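Local structure of aminoacyl-tRNA synthetase-interacting multifunctional protein p43 (Plasmodium vivax, 6IPA) at residues C67-V72 with S77-S82; G139-C144 with K151-T156. The protein probably binds tRNA through its C-terminal EMAP II-like domain and probably associates with aminoacyl-tRNA synthetases. One frame throughout, in Å; residues are numbered along the deposited sequence.

Overall arrangement
Both contacts belong to the EMAP II-like domain, which contains a predicted tRNA-binding region of the OB clan, and both segments of contact 1 precede those of contact 2 along the chain. Their centres are about 18 Å apart, and their nearest atoms come within about 3 Å without touching. Contact 1 is a beta hairpin with four backbone hydrogen bonds and an apolar face whose side chains L68, I70 and I80 are buried. Contact 2, by contrast, is a surface contact in which one arginine reaches a loop. Strand 48-58 links the two: it pairs with strand 66-71 of contact 1, while its start, I48 and V50, bonds to the backbone of 139-144 in contact 2.

Contact 1. Residues C67-V72 with S77-S82; sequences CLKINV and SRDICS
The two strands of a beta hairpin, 67-71 and 78-82, pair here antiparallel at one edge of the four-stranded antiparallel sheet. L68 with I80 and I70 with R78 are the hydrogen-bonded pairs, each joined in both directions; L68 N reaches I80 O at 2.7 Å and I80 N reaches L68 O at 2.9 Å. C67 with C81 and K69 with D79 are non-hydrogen-bonded pairs. The apolar side chains of L68, I70 and I80 suit the buried face: I70 and I80 cross at about a right angle and meet through their CD1 atoms at 3.9 Å, while L68 CD1 lies 4.1 Å from S82 CB. On the other face, where both are partly exposed, K69 and D79 run side by side as opposite charges in a salt bridge: K69, bent at its last torsion (chi4 -72°), turns NZ to the syn lone pair of D79 OD1 at 3.1 Å. A water donates to both this OD1 and L68 O, tying the carboxylate to the backbone. R78 extends across V72 CG2, and its guanidinium goes on to E74 and to the carbonyls of A102 and H115. Strand 66-71 continues the sheet into strand 48-58, and V98 and V100 of strand 97-101 meet the isoleucine face.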
loop_
_atom_site.group_PDB
_atom_site.type_symbol
_atom_site.label_atom_id
_atom_site.label_comp_id
_atom_site.label_asym_id
_atom_site.label_seq_id
_atom_site.Cartn_x
_atom_site.Cartn_y
_atom_site.Cartn_z
ATOM N N CYS A 67 -9.798 1.966 -10.974
ATOM C CA CYS A 67 -9.308 0.605 -11.238
ATOM C C CYS A 67 -7.860 0.671 -11.704
ATOM O O CYS A 67 -7.617 1.087 -12.849
ATOM C CB CYS A 67 -10.133 -0.051 -12.347
ATOM S SG CYS A 67 -11.710 -0.761 -11.817
ATOM N N LEU A 68 -6.915 0.233 -10.852
ATOM C CA LEU A 68 -5.472 0.320 -11.156
ATOM C C LEU A 68 -4.883 -0.955 -11.629
ATOM O O LEU A 68 -5.289 -2.015 -11.210
ATOM C CB LEU A 68 -4.648 0.746 -9.945
ATOM C CG LEU A 68 -4.796 2.211 -9.576
ATOM C CD1 LEU A 68 -6.252 2.572 -9.249
ATOM C CD2 LEU A 68 -3.823 2.522 -8.435
ATOM N N LYS A 69 -3.877 -0.837 -12.488
ATOM C CA LYS A 69 -3.103 -1.981 -12.942
ATOM C C LYS A 69 -1.690 -1.752 -12.428
ATOM O O LYS A 69 -1.070 -0.740 -12.735
ATOM C CB LYS A 69 -3.158 -2.137 -14.472
ATOM C CG LYS A 69 -4.528 -2.577 -14.964
ATOM C CD LYS A 69 -4.542 -2.780 -16.475
ATOM C CE LYS A 69 -5.946 -3.044 -17.016
ATOM N NZ LYS A 69 -6.387 -4.409 -16.611
ATOM N N ILE A 70 -1.200 -2.664 -11.602
ATOM C CA ILE A 70 0.023 -2.388 -10.896
ATOM C C ILE A 70 0.974 -3.573 -10.990
ATOM O O ILE A 70 0.611 -4.687 -10.692
ATOM C CB ILE A 70 -0.250 -2.004 -9.439
ATOM C CG1 ILE A 70 -1.441 -1.025 -9.319
ATOM C CG2 ILE A 70 0.988 -1.345 -8.889
ATOM C CD1 ILE A 70 -1.531 -0.357 -7.956
ATOM N N ASN A 71 2.159 -3.328 -11.510
ATOM C CA ASN A 71 3.190 -4.351 -11.680
ATOM C C ASN A 71 3.906 -4.464 -10.351
ATOM O O ASN A 71 4.534 -3.477 -9.890
ATOM C CB ASN A 71 4.170 -3.890 -12.750
ATOM C CG ASN A 71 5.398 -4.723 -12.798
ATOM O OD1 ASN A 71 5.576 -5.683 -12.010
ATOM N ND2 ASN A 71 6.292 -4.359 -13.690
ATOM N N VAL A 72 3.780 -5.627 -9.713
ATOM C CA VAL A 72 4.391 -5.832 -8.402
ATOM C C VAL A 72 5.421 -6.976 -8.494
ATOM O O VAL A 72 5.748 -7.607 -7.507
ATOM C CB VAL A 72 3.369 -6.136 -7.308
ATOM C CG1 VAL A 72 2.623 -4.910 -6.872
ATOM C CG2 VAL A 72 2.388 -7.153 -7.787
ATOM N N SER A 77 0.613 -8.182 -14.272
ATOM C CA SER A 77 0.413 -7.035 -13.416
ATOM C C SER A 77 -0.950 -7.207 -12.728
ATOM O O SER A 77 -1.861 -7.790 -13.294
ATOM C CB SER A 77 0.499 -5.767 -14.253
ATOM O OG SER A 77 0.283 -4.616 -13.459
ATOM N N ARG A 78 -1.083 -6.749 -11.496
ATOM C CA ARG A 78 -2.322 -7.000 -10.764
ATOM C C ARG A 78 -3.330 -5.915 -11.024
ATOM O O ARG A 78 -2.975 -4.833 -11.429
ATOM C CB ARG A 78 -2.093 -7.037 -9.249
ATOM C CG ARG A 78 -1.507 -8.306 -8.672
ATOM C CD ARG A 78 -1.593 -8.282 -7.129
ATOM N NE ARG A 78 -0.733 -9.299 -6.523
ATOM C CZ ARG A 78 -0.656 -9.590 -5.216
ATOM N NH1 ARG A 78 -1.391 -8.977 -4.305
ATOM N NH2 ARG A 78 0.198 -10.525 -4.823
ATOM N N ASP A 79 -4.584 -6.238 -10.746
ATOM C CA ASP A 79 -5.717 -5.333 -10.775
ATOM C C ASP A 79 -6.048 -5.007 -9.337
ATOM O O ASP A 79 -6.394 -5.893 -8.567
ATOM C CB ASP A 79 -6.926 -6.024 -11.407
ATOM C CG ASP A 79 -6.790 -6.186 -12.936
ATOM O OD1 ASP A 79 -6.614 -5.153 -13.651
ATOM O OD2 ASP A 79 -6.893 -7.345 -13.414
ATOM N N ILE A 80 -5.924 -3.737 -8.983
ATOM C CA ILE A 80 -6.207 -3.261 -7.648
ATOM C C ILE A 80 -7.150 -2.051 -7.783
ATOM O O ILE A 80 -6.829 -1.089 -8.496
ATOM C CB ILE A 80 -4.890 -2.829 -6.925
ATOM C CG1 ILE A 80 -4.005 -4.040 -6.574
ATOM C CG2 ILE A 80 -5.162 -2.056 -5.645
ATOM C CD1 ILE A 80 -2.551 -3.699 -6.239
ATOM N N CYS A 81 -8.280 -2.085 -7.077
ATOM C CA CYS A 81 -9.118 -0.875 -6.887
ATOM C C CYS A 81 -8.584 0.118 -5.808
ATOM O O CYS A 81 -7.879 -0.267 -4.877
ATOM C CB CYS A 81 -10.563 -1.272 -6.552
ATOM S SG CYS A 81 -11.486 -1.972 -7.958
ATOM N N SER A 82 -8.933 1.400 -5.949
ATOM C CA SER A 82 -8.600 2.407 -4.943
ATOM C C SER A 82 -9.682 3.472 -4.859
ATOM O O SER A 82 -10.211 3.937 -5.886
ATOM C CB SER A 82 -7.276 3.074 -5.273
ATOM O OG SER A 82 -6.879 3.926 -4.213
HETATM O O HOH W 1 -7.703 -2.553 -12.608
#

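Contact 2. Residues G139-C144 with K151-T156; sequences GERIIC and KLPDKT
A surface contact carried by one long side chain, this is a bridge from the chain leading into strand 143-144 to the loop that runs on toward helix 165-169. R141 spans the gap: its CA is 9.8 Å from the CA of P153, and an arginine is long enough to cross that distance and still bring several N-H groups to its far end. With CG anti to the backbone N (chi1 -155°) and the chain extended from CG to NE, the guanidinium is carried outward to the loop. There NH1 donates to K151 O at 3.0 Å in a nearly straight bond, 173° at the hydrogen. The oxygen lies in the guanidinium plane, yet the donor stands 45° above the plane of the K151 carbonyl, so the bond is not aimed at a lone pair. The acceptor is the K151 backbone carbonyl, while the end of its side chain leads away. P153 lies over one face of the guanidinium, toward its rim, with CB 4.1 Å from R141 NH2 and CD 4.0 Å from R141 NH1. A proline ring suits this place, being a compact, apolar surface that can lie over a flat cation. R141 NH2 is held by the carbonyl of L46 and, weakly, by that of T44, so the guanidinium ties the loop to the N-terminal part of the modelled chain as well. Nearby, D154 pairs with R45, I142 bonds through its backbone to I48 at the start of strand 48-58, and I143 to L188 of strand 185-189.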
loop_
_atom_site.group_PDB
_atom_site.type_symbol
_atom_site.label_atom_id
_atom_site.label_comp_id
_atom_site.label_asym_id
_atom_site.label_seq_id
_atom_site.Cartn_x
_atom_site.Cartn_y
_atom_site.Cartn_z
ATOM N N GLY A 139 8.457 -5.445 -6.722
ATOM C CA GLY A 139 8.556 -6.716 -6.057
ATOM C C GLY A 139 9.352 -6.632 -4.769
ATOM O O GLY A 139 9.209 -7.494 -3.984
ATOM N N GLU A 140 10.181 -5.619 -4.511
ATOM C CA GLU A 140 10.906 -5.657 -3.233
ATOM C C GLU A 140 10.061 -5.403 -1.973
ATOM O O GLU A 140 9.204 -4.488 -1.887
ATOM C CB GLU A 140 12.094 -4.733 -3.245
ATOM C CG GLU A 140 11.739 -3.294 -2.996
ATOM C CD GLU A 140 12.934 -2.405 -2.955
ATOM O OE1 GLU A 140 13.504 -2.126 -4.036
ATOM O OE2 GLU A 140 13.292 -2.016 -1.812
ATOM N N ARG A 141 10.330 -6.214 -0.959
ATOM C CA ARG A 141 9.559 -6.207 0.293
ATOM C C ARG A 141 10.067 -5.017 1.104
ATOM O O ARG A 141 11.277 -4.838 1.226
ATOM C CB ARG A 141 9.730 -7.569 1.019
ATOM C CG ARG A 141 8.584 -7.937 1.948
ATOM C CD ARG A 141 8.992 -8.842 3.082
ATOM N NE ARG A 141 8.113 -8.665 4.238
ATOM C CZ ARG A 141 8.101 -9.450 5.318
ATOM N NH1 ARG A 141 8.949 -10.488 5.398
ATOM N NH2 ARG A 141 7.231 -9.202 6.309
ATOM N N ILE A 142 9.140 -4.170 1.567
ATOM C CA ILE A 142 9.456 -3.006 2.384
ATOM C C ILE A 142 9.340 -3.429 3.850
ATOM O O ILE A 142 8.302 -3.989 4.280
ATOM C CB ILE A 142 8.438 -1.885 2.125
ATOM C CG1 ILE A 142 8.397 -1.467 0.618
ATOM C CG2 ILE A 142 8.656 -0.712 3.067
ATOM C CD1 ILE A 142 9.741 -1.099 0.010
ATOM N N ILE A 143 10.404 -3.180 4.612
ATOM C CA ILE A 143 10.588 -3.757 5.947
ATOM C C ILE A 143 10.883 -2.636 6.922
ATOM O O ILE A 143 11.322 -1.590 6.498
ATOM C CB ILE A 143 11.784 -4.755 5.980
ATOM C CG1 ILE A 143 13.130 -4.045 5.761
ATOM C CG2 ILE A 143 11.632 -5.853 4.934
ATOM C CD1 ILE A 143 14.352 -4.899 6.097
ATOM N N CYS A 144 10.674 -2.844 8.213
ATOM C CA CYS A 144 11.088 -1.856 9.218
ATOM C C CYS A 144 12.554 -1.975 9.614
ATOM O O CYS A 144 13.258 -2.898 9.184
ATOM C CB CYS A 144 10.227 -1.988 10.473
ATOM S SG CYS A 144 8.502 -1.782 10.073
ATOM N N LYS A 151 11.543 -13.455 8.532
ATOM C CA LYS A 151 10.227 -13.603 9.090
ATOM C C LYS A 151 9.157 -13.364 8.008
ATOM O O LYS A 151 8.682 -12.231 7.786
ATOM C CB LYS A 151 10.047 -12.703 10.317
ATOM C CG LYS A 151 10.635 -13.357 11.557
ATOM C CD LYS A 151 10.627 -12.445 12.771
ATOM C CE LYS A 151 11.472 -13.056 13.881
ATOM N NZ LYS A 151 11.360 -12.291 15.157
ATOM N N LEU A 152 8.741 -14.438 7.363
ATOM C CA LEU A 152 7.940 -14.291 6.176
ATOM C C LEU A 152 6.558 -13.707 6.518
ATOM O O LEU A 152 6.111 -13.788 7.649
ATOM C CB LEU A 152 7.807 -15.626 5.436
ATOM C CG LEU A 152 9.114 -16.317 5.079
ATOM C CD1 LEU A 152 8.790 -17.670 4.496
ATOM C CD2 LEU A 152 9.984 -15.506 4.132
ATOM N N PRO A 153 5.880 -13.120 5.514
ATOM C CA PRO A 153 4.575 -12.589 5.757
ATOM C C PRO A 153 3.607 -13.729 5.567
ATOM O O PRO A 153 3.942 -14.705 4.892
ATOM C CB PRO A 153 4.415 -11.576 4.603
ATOM C CG PRO A 153 5.152 -12.250 3.467
ATOM C CD PRO A 153 6.198 -13.134 4.066
ATOM N N ASP A 154 2.415 -13.604 6.131
ATOM C CA ASP A 154 1.378 -14.618 5.892
ATOM C C ASP A 154 1.136 -14.845 4.394
ATOM O O ASP A 154 0.788 -13.931 3.675
ATOM C CB ASP A 154 0.072 -14.179 6.535
ATOM C CG ASP A 154 0.173 -14.054 8.055
ATOM O OD1 ASP A 154 1.294 -14.101 8.625
ATOM O OD2 ASP A 154 -0.873 -13.921 8.707
ATOM N N LYS A 155 1.310 -16.059 3.911
ATOM C CA LYS A 155 0.837 -16.438 2.580
ATOM C C LYS A 155 -0.431 -15.665 2.258
ATOM O O LYS A 155 -0.527 -15.047 1.199
ATOM C CB LYS A 155 0.590 -17.966 2.479
ATOM C CG LYS A 155 0.619 -18.557 1.064
ATOM C CD LYS A 155 1.958 -18.281 0.403
ATOM C CE LYS A 155 1.907 -18.305 -1.118
ATOM N NZ LYS A 155 3.304 -18.153 -1.691
ATOM N N THR A 156 -1.395 -15.668 3.177
ATOM C CA THR A 156 -2.610 -14.963 2.950
ATOM C C THR A 156 -3.287 -14.500 4.213
ATOM O O THR A 156 -3.393 -15.263 5.180
ATOM C CB THR A 156 -3.574 -15.865 2.195
ATOM O OG1 THR A 156 -2.908 -16.440 1.054
ATOM C CG2 THR A 156 -4.699 -15.075 1.707
#